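PDB 6D0P: pirin family protein from Acinetobacter baumannii, which probably acts as an iron-dependent quercetin 2,3-dioxygenase of the cupin-fold pirin family, and here holds a manganese ion in its metal site. Local coordinates for residues 278-282 with 283-287; 266-270 with 271-275; 199-202 with 203-206. All blocks are in the same frame, centred on the assembly; numbering follows the deposited sequence. Where two conformers were deposited one is given.

Contact 1: 278-282 with 283-287; sequences INDFN and RGKFG
Phe281 and Phe286 meet where helix 271-282 runs out and the chain folds back beneath its last turn. From Phe286 CB the side chain reaches back to the helix: CD1 lies 3.6 Å from Phe281 CA, CE1 touches both Phe281 CB, at 3.8 Å, and Asp280 CB, which sits at the ring's edge, and CZ at the tip packs against Phe266. Phe281 has its CG anti to the backbone N (chi1 170°), which swings its ring off the helix and turns its edge toward the face of Phe286. The two make an edge-to-face pair with centroids 5.9 Å apart and planes at 83°. The side chains of Phe281 and Phe286 both pack on Phe266 and Pro65.

Beside the aromatic pair, the Asp280 and Lys285 side chains pass at a slant, with no direct salt bridge. A water bridges them instead, donating to Asp280 OD1 and accepting from Lys285 NZ, while Asp280 OD2 forms a salt bridge with Arg67. A second water donates to Phe281 O at 2.8 Å and accepts from Phe286 N, tying the turn to the helix end.

The backbone closes around Gly284, whose positive phi reverses the chain. Lys285 N bonds to Asp280 O at 2.9 Å, and Gly284 N bonds to Phe281 O at 3.1 Å. This pair of bonds, with Gly284 as the C-prime residue, is the Schellman motif that ends the helix.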
loop_
_atom_site.group_PDB
_atom_site.type_symbol
_atom_site.label_atom_id
_atom_site.label_comp_id
_atom_site.label_asym_id
_atom_site.label_seq_id
_atom_site.Cartn_x
_atom_site.Cartn_y
_atom_site.Cartn_z
ATOM N N ILE A 278 17.288 -15.504 -5.661
ATOM C CA ILE A 278 18.144 -15.847 -4.528
ATOM C C ILE A 278 19.609 -15.866 -4.966
ATOM O O ILE A 278 20.475 -15.283 -4.289
ATOM C CB ILE A 278 17.740 -17.213 -3.943
ATOM C CG1 ILE A 278 16.394 -17.127 -3.232
ATOM C CG2 ILE A 278 18.831 -17.758 -3.030
ATOM C CD1 ILE A 278 15.827 -18.473 -2.849
ATOM N N ASN A 279 19.883 -16.542 -6.076
ATOM C CA ASN A 279 21.265 -16.677 -6.579
ATOM C C ASN A 279 21.831 -15.300 -6.967
ATOM O O ASN A 279 22.969 -14.991 -6.607
ATOM C CB ASN A 279 21.352 -17.715 -7.699
ATOM C CG ASN A 279 21.149 -19.119 -7.168
ATOM O OD1 ASN A 279 21.248 -19.344 -5.965
ATOM N ND2 ASN A 279 20.868 -20.067 -8.047
ATOM N N ASP A 280 21.055 -14.503 -7.686
ATOM C CA ASP A 280 21.473 -13.160 -8.105
ATOM C C ASP A 280 21.812 -12.307 -6.875
ATOM O O ASP A 280 22.864 -11.643 -6.826
ATOM C CB ASP A 280 20.385 -12.469 -8.934
ATOM C CG ASP A 280 20.211 -13.019 -10.343
ATOM O OD1 ASP A 280 21.082 -13.811 -10.777
ATOM O OD2 ASP A 280 19.189 -12.669 -10.998
ATOM N N PHE A 281 20.966 -12.359 -5.859
ATOM C CA PHE A 281 21.191 -11.517 -4.692
ATOM C C PHE A 281 22.365 -12.030 -3.855
ATOM O O PHE A 281 23.179 -11.237 -3.394
ATOM C CB PHE A 281 19.942 -11.420 -3.821
ATOM C CG PHE A 281 20.198 -10.753 -2.494
ATOM C CD1 PHE A 281 20.445 -9.389 -2.422
ATOM C CD2 PHE A 281 20.195 -11.489 -1.319
ATOM C CE1 PHE A 281 20.705 -8.777 -1.206
ATOM C CE2 PHE A 281 20.437 -10.872 -0.098
ATOM C CZ PHE A 281 20.694 -9.517 -0.044
ATOM N N ASN A 282 22.430 -13.342 -3.641
ATOM C CA ASN A 282 23.465 -13.905 -2.795
ATOM C C ASN A 282 24.844 -13.763 -3.456
ATOM O O ASN A 282 25.840 -13.691 -2.752
ATOM C CB ASN A 282 23.124 -15.341 -2.401
ATOM C CG ASN A 282 22.147 -15.397 -1.246
ATOM O OD1 ASN A 282 22.561 -15.338 -0.103
ATOM N ND2 ASN A 282 20.861 -15.532 -1.528
ATOM N N ARG A 283 24.919 -13.694 -4.779
ATOM C CA ARG A 283 26.203 -13.570 -5.457
ATOM C C ARG A 283 26.576 -12.091 -5.639
ATOM O O ARG A 283 27.532 -11.787 -6.341
ATOM C CB ARG A 283 26.173 -14.337 -6.783
ATOM C CG ARG A 283 26.230 -15.846 -6.596
ATOM C CD ARG A 283 27.609 -16.295 -6.126
ATOM N NE ARG A 283 28.566 -16.424 -7.218
ATOM C CZ ARG A 283 29.863 -16.670 -7.067
ATOM N NH1 ARG A 283 30.395 -16.738 -5.858
ATOM N NH2 ARG A 283 30.626 -16.853 -8.129
ATOM N N GLY A 284 25.823 -11.183 -5.022
ATOM C CA GLY A 284 26.144 -9.742 -5.072
ATOM C C GLY A 284 25.723 -9.019 -6.347
ATOM O O GLY A 284 26.160 -7.883 -6.555
ATOM N N LYS A 285 24.842 -9.584 -7.172
ATOM C CA LYS A 285 24.488 -8.900 -8.449
ATOM C C LYS A 285 23.546 -7.698 -8.253
ATOM O O LYS A 285 23.323 -6.963 -9.213
ATOM C CB LYS A 285 23.864 -9.882 -9.439
ATOM C CG LYS A 285 24.836 -10.906 -10.003
ATOM C CD LYS A 285 24.258 -11.686 -11.172
ATOM C CE LYS A 285 25.283 -12.569 -11.854
ATOM N NZ LYS A 285 25.857 -13.569 -10.921
ATOM N N PHE A 286 22.990 -7.472 -7.065
ATOM C CA PHE A 286 22.112 -6.288 -6.868
ATOM C C PHE A 286 22.961 -5.065 -6.466
ATOM O O PHE A 286 22.408 -3.962 -6.331
ATOM C CB PHE A 286 21.024 -6.566 -5.818
ATOM C CG PHE A 286 19.827 -7.397 -6.240
ATOM C CD1 PHE A 286 19.961 -8.724 -6.612
ATOM C CD2 PHE A 286 18.543 -6.887 -6.149
ATOM C CE1 PHE A 286 18.853 -9.494 -6.945
ATOM C CE2 PHE A 286 17.437 -7.661 -6.464
ATOM C CZ PHE A 286 17.591 -8.970 -6.857
ATOM N N GLY A 287 24.265 -5.241 -6.215
ATOM C CA GLY A 287 25.172 -4.101 -5.882
ATOM C C GLY A 287 25.259 -3.810 -4.385
ATOM O O GLY A 287 25.148 -4.714 -3.556
HETATM O O HOH W 1 23.347 -15.377 -10.381
HETATM O O HOH W 2 23.307 -8.694 -4.494
#

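Contact 2: 266-270 with 271-275; sequences FVMNT and KAEIM
A chi1 of 71° sets Thr270 OG1 between its own backbone N and carbonyl carbon, where it faces Glu273 N in the first turn of helix 271-282. Glu273 starts with CG beside its backbone N (chi1 -73°) and then runs extended, carrying its carboxylate back across the threonine to the residues before the helix. Thr270 OG1 accepts from Glu273 N at 3.0 Å. In return Glu273 OE1 accepts from Thr270 N, also at 3.0 Å, completing a capping box with Thr270 as N-cap.

The same oxygen takes a second bond from Asn269 N at 2.8 Å, nearly along its C-O axis, whereas Thr270 N approaches from above the carboxylate plane. A water donates to both Glu273 OE2 and Asn269 OD1; Asn269 ND2 is held by Pro259 O. The selenomethionine Met268 crosses Glu273 at about a right angle, its CE 3.7 Å from Glu273 CD.

On the buried side, Ile274 bends its CD1 toward strand 266-268, reaching Phe266 CB and Met268 CG, each at 3.9 Å; the Met268 and Ile274 chains lie alongside with opposed directions. Ile274 N bonds to Thr270 O at 3.1 Å, the first regular helical bond.

The box gives Glu273 N and Thr270 N side-chain acceptors, and the carboxylate near the helix N-terminus would probably be stabilised as an anion by the helix dipole and by its two N-H donors.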
loop_
_atom_site.group_PDB
_atom_site.type_symbol
_atom_site.label_atom_id
_atom_site.label_comp_id
_atom_site.label_asym_id
_atom_site.label_seq_id
_atom_site.Cartn_x
_atom_site.Cartn_y
_atom_site.Cartn_z
ATOM N N PHE A 266 11.112 -11.184 -2.540
ATOM C CA PHE A 266 10.986 -11.516 -3.947
ATOM C C PHE A 266 9.598 -12.122 -4.196
ATOM O O PHE A 266 9.157 -12.968 -3.425
ATOM C CB PHE A 266 12.034 -12.535 -4.368
ATOM C CG PHE A 266 13.453 -12.198 -3.987
ATOM C CD1 PHE A 266 14.034 -11.024 -4.418
ATOM C CD2 PHE A 266 14.228 -13.108 -3.286
ATOM C CE1 PHE A 266 15.353 -10.735 -4.114
ATOM C CE2 PHE A 266 15.545 -12.809 -2.971
ATOM C CZ PHE A 266 16.107 -11.634 -3.403
ATOM N N VAL A 267 8.913 -11.692 -5.255
ATOM C CA VAL A 267 7.639 -12.297 -5.606
ATOM C C VAL A 267 7.646 -12.498 -7.120
ATOM O O VAL A 267 7.641 -11.505 -7.881
ATOM C CB VAL A 267 6.421 -11.462 -5.172
ATOM C CG1 VAL A 267 5.138 -12.149 -5.614
ATOM C CG2 VAL A 267 6.400 -11.206 -3.673
HETATM N N MSE A 268 7.708 -13.760 -7.537
HETATM C CA MSE A 268 7.772 -14.109 -8.941
HETATM C C MSE A 268 6.625 -15.037 -9.267
HETATM O O MSE A 268 5.654 -15.134 -8.481
HETATM C CB MSE A 268 9.156 -14.732 -9.214
HETATM C CG MSE A 268 10.315 -13.746 -8.927
HETATM SE SE MSE A 268 10.307 -12.255 -10.214
HETATM C CE MSE A 268 10.664 -13.230 -11.904
ATOM N N ASN A 269 6.690 -15.701 -10.425
ATOM C CA ASN A 269 5.611 -16.602 -10.839
ATOM C C ASN A 269 5.990 -18.066 -10.585
ATOM O O ASN A 269 5.074 -18.913 -10.433
ATOM C CB ASN A 269 5.231 -16.416 -12.312
ATOM C CG ASN A 269 4.662 -15.045 -12.599
ATOM O OD1 ASN A 269 5.330 -14.235 -13.235
ATOM N ND2 ASN A 269 3.468 -14.753 -12.093
ATOM N N THR A 270 7.289 -18.382 -10.561
ATOM C CA THR A 270 7.726 -19.778 -10.427
ATOM C C THR A 270 8.836 -19.934 -9.376
ATOM O O THR A 270 9.574 -18.977 -9.069
ATOM C CB THR A 270 8.278 -20.302 -11.762
ATOM O OG1 THR A 270 9.534 -19.659 -12.005
ATOM C CG2 THR A 270 7.328 -20.080 -12.919
ATOM N N LYS A 271 8.983 -21.167 -8.881
ATOM C CA LYS A 271 10.051 -21.491 -7.930
ATOM C C LYS A 271 11.418 -21.325 -8.628
ATOM O O LYS A 271 12.385 -20.864 -8.005
ATOM C CB LYS A 271 9.849 -22.886 -7.327
ATOM C CG LYS A 271 8.636 -23.009 -6.409
ATOM C CD LYS A 271 8.541 -24.320 -5.642
ATOM C CE LYS A 271 7.352 -24.339 -4.704
ATOM N NZ LYS A 271 7.531 -25.352 -3.636
ATOM N N ALA A 272 11.510 -21.671 -9.912
ATOM C CA ALA A 272 12.779 -21.498 -10.648
ATOM C C ALA A 272 13.183 -20.014 -10.665
ATOM O O ALA A 272 14.356 -19.684 -10.505
ATOM C CB ALA A 272 12.643 -22.041 -12.051
ATOM N N GLU A 273 12.209 -19.117 -10.854
ATOM C CA GLU A 273 12.499 -17.677 -10.849
ATOM C C GLU A 273 12.948 -17.234 -9.451
ATOM O O GLU A 273 13.795 -16.354 -9.334
ATOM C CB GLU A 273 11.283 -16.861 -11.285
ATOM C CG GLU A 273 10.986 -16.945 -12.774
ATOM C CD GLU A 273 9.576 -16.501 -13.145
ATOM O OE1 GLU A 273 8.721 -16.365 -12.226
ATOM O OE2 GLU A 273 9.316 -16.312 -14.354
ATOM N N ILE A 274 12.362 -17.807 -8.399
ATOM C CA ILE A 274 12.764 -17.491 -7.020
ATOM C C ILE A 274 14.221 -17.946 -6.818
ATOM O O ILE A 274 15.006 -17.225 -6.234
ATOM C CB ILE A 274 11.800 -18.110 -5.980
ATOM C CG1 ILE A 274 10.454 -17.372 -5.947
ATOM C CG2 ILE A 274 12.429 -18.147 -4.595
ATOM C CD1 ILE A 274 10.560 -15.903 -5.647
HETATM N N MSE A 275 14.574 -19.121 -7.341
HETATM C CA MSE A 275 15.948 -19.641 -7.206
HETATM C C MSE A 275 16.917 -18.670 -7.892
HETATM O O MSE A 275 17.986 -18.388 -7.371
HETATM C CB MSE A 275 16.077 -21.043 -7.806
HETATM C CG MSE A 275 15.240 -22.094 -7.076
HETATM SE SE MSE A 275 16.094 -22.465 -5.328
HETATM C CE MSE A 275 17.293 -23.935 -5.904
HETATM O O HOH W 3 7.476 -14.620 -14.819
#

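Contact 3: 199-202 with 203-206; sequences YVPE and GHTT
Val200, coming just after Tyr199 at the end of strand 195-199, is the first residue to meet the returning chain. Its CG1 is anti to the backbone N (chi1 169°) and from there reaches two residues of the returning chain, lying 3.4 Å from Thr206 OG1 and 3.9 Å from His204 CB. The Val200 and Thr206 side chains run antiparallel alongside one another.

Pro201 lays its ring against one face of the His204 imidazole. Its CB sits over the centre of the imidazole, 3.5 Å from the ring centroid and only 7° off the ring normal, a clear CH-pi contact. CG extends the cover over the same ring, 3.6 Å from His204 CE1. The proline also supplies the acceptor of the turn: His204 N bonds to Pro201 O at 3.1 Å, closing it. The histidine is thus held to one residue through both its backbone and its ring.

Glu202 and Gly203 occupy the corner positions of this type II beta turn. The backbone angles of Gly203, with phi 87°, would jam a CB against Glu202 O, so the absence of a side chain is what allows the corner. The Glu202 chain bends at chi2, and its OE2 is bonded to Gly235 N.

The turn links strand 195-199, at the edge of a four-stranded sheet, to strand 205-210 inside a seven-stranded one. Phe238 of strand 237-242 packs on Val200 and Thr206, while Thr205 and Thr206 pair through their backbones with Gly253 and Leu231 respectively.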
loop_
_atom_site.group_PDB
_atom_site.type_symbol
_atom_site.label_atom_id
_atom_site.label_comp_id
_atom_site.label_asym_id
_atom_site.label_seq_id
_atom_site.Cartn_x
_atom_site.Cartn_y
_atom_site.Cartn_z
ATOM N N TYR A 199 -18.519 2.900 -6.624
ATOM C CA TYR A 199 -18.654 2.039 -7.785
ATOM C C TYR A 199 -17.267 1.566 -8.192
ATOM O O TYR A 199 -16.323 2.378 -8.303
ATOM C CB TYR A 199 -19.334 2.756 -8.946
ATOM C CG TYR A 199 -20.721 3.211 -8.600
ATOM C CD1 TYR A 199 -21.793 2.337 -8.623
ATOM C CD2 TYR A 199 -20.948 4.516 -8.197
ATOM C CE1 TYR A 199 -23.070 2.758 -8.277
ATOM C CE2 TYR A 199 -22.216 4.953 -7.857
ATOM C CZ TYR A 199 -23.278 4.070 -7.890
ATOM O OH TYR A 199 -24.517 4.529 -7.553
ATOM N N VAL A 200 -17.186 0.254 -8.399
ATOM C CA VAL A 200 -15.971 -0.479 -8.719
ATOM C C VAL A 200 -16.212 -1.266 -10.007
ATOM O O VAL A 200 -17.340 -1.641 -10.285
ATOM C CB VAL A 200 -15.619 -1.422 -7.552
ATOM C CG1 VAL A 200 -14.513 -2.416 -7.893
ATOM C CG2 VAL A 200 -15.276 -0.636 -6.303
ATOM N N PRO A 201 -15.161 -1.489 -10.807
ATOM C CA PRO A 201 -15.366 -2.309 -11.984
ATOM C C PRO A 201 -15.785 -3.759 -11.690
ATOM O O PRO A 201 -15.272 -4.413 -10.772
ATOM C CB PRO A 201 -14.020 -2.281 -12.716
ATOM C CG PRO A 201 -13.380 -1.021 -12.262
ATOM C CD PRO A 201 -13.810 -0.897 -10.824
ATOM N N GLU A 202 -16.723 -4.234 -12.491
ATOM C CA GLU A 202 -17.242 -5.580 -12.391
ATOM C C GLU A 202 -16.074 -6.574 -12.458
ATOM O O GLU A 202 -15.190 -6.423 -13.290
ATOM C CB GLU A 202 -18.223 -5.828 -13.541
ATOM C CG GLU A 202 -18.762 -7.239 -13.616
ATOM C CD GLU A 202 -19.661 -7.611 -12.449
ATOM O OE1 GLU A 202 -20.703 -6.946 -12.266
ATOM O OE2 GLU A 202 -19.316 -8.560 -11.729
ATOM N N GLY A 203 -16.064 -7.570 -11.579
ATOM C CA GLY A 203 -14.995 -8.614 -11.636
ATOM C C GLY A 203 -13.730 -8.256 -10.875
ATOM O O GLY A 203 -12.869 -9.126 -10.694
ATOM N N HIS A 204 -13.593 -7.018 -10.383
ATOM C CA HIS A 204 -12.369 -6.640 -9.664
ATOM C C HIS A 204 -12.363 -7.132 -8.208
ATOM O O HIS A 204 -13.374 -7.078 -7.517
ATOM C CB HIS A 204 -12.204 -5.109 -9.594
ATOM C CG HIS A 204 -11.605 -4.491 -10.815
ATOM N ND1 HIS A 204 -10.887 -3.316 -10.770
ATOM C CD2 HIS A 204 -11.572 -4.906 -12.092
ATOM C CE1 HIS A 204 -10.462 -3.027 -11.976
ATOM N NE2 HIS A 204 -10.861 -3.979 -12.798
ATOM N N THR A 205 -11.202 -7.599 -7.784
ATOM C CA THR A 205 -10.886 -7.754 -6.364
ATOM C C THR A 205 -11.201 -6.410 -5.707
ATOM O O THR A 205 -10.879 -5.381 -6.303
ATOM C CB THR A 205 -9.395 -8.052 -6.185
ATOM O OG1 THR A 205 -9.156 -9.326 -6.768
ATOM C CG2 THR A 205 -8.922 -8.012 -4.750
ATOM N N THR A 206 -11.815 -6.425 -4.519
ATOM C CA THR A 206 -12.210 -5.230 -3.834
ATOM C C THR A 206 -11.927 -5.408 -2.350
ATOM O O THR A 206 -12.540 -6.279 -1.687
ATOM C CB THR A 206 -13.693 -4.917 -4.070
ATOM O OG1 THR A 206 -13.942 -4.773 -5.471
ATOM C CG2 THR A 206 -14.122 -3.650 -3.371
#

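Contact 3 comes first along the chain, followed by contact 2 and then contact 1, all within the C-terminal cupin domain. Contacts 2 and 1 occupy the two ends of helix 271-282, the former at its start and the latter at its finish, with centres about 14 Å apart. They touch through Phe266, whose CZ lies 3.9 Å from Phe281 CB. Contact 3 is remote, its centre about 28 Å from that of contact 2 and 38 Å from that of contact 1, on a turn between two sheets. The side chain of Phe281 comes within about 7 Å of that of His64, and those of Phe266 and Phe286 within about 6 Å of that of His66, so this C-terminal part packs beside the metal site of the N-terminal cupin.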